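Local coordinates for periplasmic binding protein (Pseudomonas aeruginosa, PDB 2R79) that binds heme and probably carries it across the periplasm for uptake by the cell, at residues Thr224-Ala227 and Arg231-Val234. Sequence-based numbering, arbitrary orientation.
Sequences TRAA and RLLV
Ala226 and Arg231 meet through the backbone where a short loop joins helix 225-228 to strand 232-235. Arg231 N donates to Ala226 O at 2.7 Å in a bond that is nearly straight (160° at the hydrogen), with the donor tilted 18° from the carbonyl plane. Donor and acceptor lie five residues apart, and the bond ties the start of the strand segment back to the helix across the short connection between them. Arg231 CB packs 3.6 Å from the same Ala226 O; beyond it the extended side chain leads away from the helix, and NH2 makes a weak hydrogen bond to Ser23 of a third subunit.

Leu232 supplies the apolar half of the contact. Its side chain starts clear of the helix at CB. CG stands beside the backbone N and anti to the carbonyl carbon (chi1 -65°), which swings the branch back toward the helix and sets CG 4.3 Å from Ala227 CA. Of the two methyls, CD2 makes the approach, lying 4.2 Å from Ala226 CB and 4.2 Å from Ala227 N; CD1 is the more distant one. Ala227 N is itself tied to the N-cap: it donates to Thr224 OG1 at 3.2 Å, a capping bond across the first turn.

The heme pocket lies elsewhere; here a short helix is joined to a strand of the mixed sheet. Ala226 and Leu232 both rest on Val198 of strand 197-202, the parallel neighbour of strand 232-235, while farther along Val234 packs on helix 207-217 and Leu233 on helix 248-259. Lys216 of a second subunit bonds to Ala227 O and packs on Leu232, so this helix-to-strand connection adjoins a subunit interface as well as the mixed sheet.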
loop_
_atom_site.group_PDB
_atom_site.type_symbol
_atom_site.label_atom_id
_atom_site.label_comp_id
_atom_site.label_asym_id
_atom_site.label_seq_id
_atom_site.Cartn_x
_atom_site.Cartn_y
_atom_site.Cartn_z
ATOM N N THR A 224 34.306 -6.119 8.235
ATOM C CA THR A 224 34.628 -4.699 8.328
ATOM C C THR A 224 33.772 -4.059 9.412
ATOM O O THR A 224 32.709 -4.566 9.751
ATOM C CB THR A 224 34.351 -3.970 7.003
ATOM O OG1 THR A 224 32.941 -3.969 6.739
ATOM C CG2 THR A 224 35.068 -4.666 5.861
ATOM N N ARG A 225 34.236 -2.951 9.969
ATOM C CA ARG A 225 33.462 -2.263 10.989
ATOM C C ARG A 225 32.111 -1.855 10.384
ATOM O O ARG A 225 31.086 -1.862 11.066
ATOM C CB ARG A 225 34.226 -1.030 11.481
ATOM C CG ARG A 225 35.462 -1.364 12.317
ATOM C CD ARG A 225 36.222 -0.107 12.742
ATOM N NE ARG A 225 36.753 0.620 11.593
ATOM C CZ ARG A 225 37.493 1.721 11.678
ATOM N NH1 ARG A 225 37.795 2.228 12.866
ATOM N NH2 ARG A 225 37.925 2.321 10.577
ATOM N N ALA A 226 32.125 -1.517 9.097
ATOM C CA ALA A 226 30.917 -1.115 8.383
ATOM C C ALA A 226 29.832 -2.188 8.499
ATOM O O ALA A 226 28.701 -1.891 8.880
ATOM C CB ALA A 226 31.242 -0.842 6.905
ATOM N N ALA A 227 30.175 -3.434 8.180
ATOM C CA ALA A 227 29.213 -4.533 8.264
ATOM C C ALA A 227 28.820 -4.805 9.716
ATOM O O ALA A 227 27.647 -5.022 10.021
ATOM C CB ALA A 227 29.800 -5.806 7.633
ATOM N N ARG A 231 26.388 -0.499 8.922
ATOM C CA ARG A 231 26.590 0.706 8.145
ATOM C C ARG A 231 26.916 0.495 6.670
ATOM O O ARG A 231 27.823 1.122 6.113
ATOM C CB ARG A 231 27.655 1.581 8.798
ATOM C CG ARG A 231 27.208 2.122 10.130
ATOM C CD ARG A 231 28.134 3.185 10.671
ATOM N NE ARG A 231 27.779 3.492 12.047
ATOM C CZ ARG A 231 28.277 4.503 12.745
ATOM N NH1 ARG A 231 29.168 5.318 12.183
ATOM N NH2 ARG A 231 27.873 4.705 14.000
ATOM N N LEU A 232 26.181 -0.416 6.048
ATOM C CA LEU A 232 26.310 -0.657 4.625
ATOM C C LEU A 232 25.146 0.185 4.111
ATOM O O LEU A 232 23.997 -0.256 4.130
ATOM C CB LEU A 232 26.084 -2.130 4.291
ATOM C CG LEU A 232 27.094 -3.135 4.844
ATOM C CD1 LEU A 232 26.745 -4.526 4.334
ATOM C CD2 LEU A 232 28.506 -2.742 4.418
ATOM N N LEU A 233 25.447 1.410 3.698
ATOM C CA LEU A 233 24.435 2.343 3.225
ATOM C C LEU A 233 24.177 2.221 1.731
ATOM O O LEU A 233 25.104 2.210 0.927
ATOM C CB LEU A 233 24.868 3.763 3.573
ATOM C CG LEU A 233 25.391 3.909 5.011
ATOM C CD1 LEU A 233 26.010 5.281 5.210
ATOM C CD2 LEU A 233 24.265 3.675 6.004
ATOM N N VAL A 234 22.909 2.132 1.359
ATOM C CA VAL A 234 22.553 1.999 -0.045
ATOM C C VAL A 234 22.141 3.339 -0.607
ATOM O O VAL A 234 21.203 3.971 -0.123
ATOM C CB VAL A 234 21.428 0.970 -0.225
ATOM C CG1 VAL A 234 21.107 0.792 -1.704
ATOM C CG2 VAL A 234 21.871 -0.359 0.380
#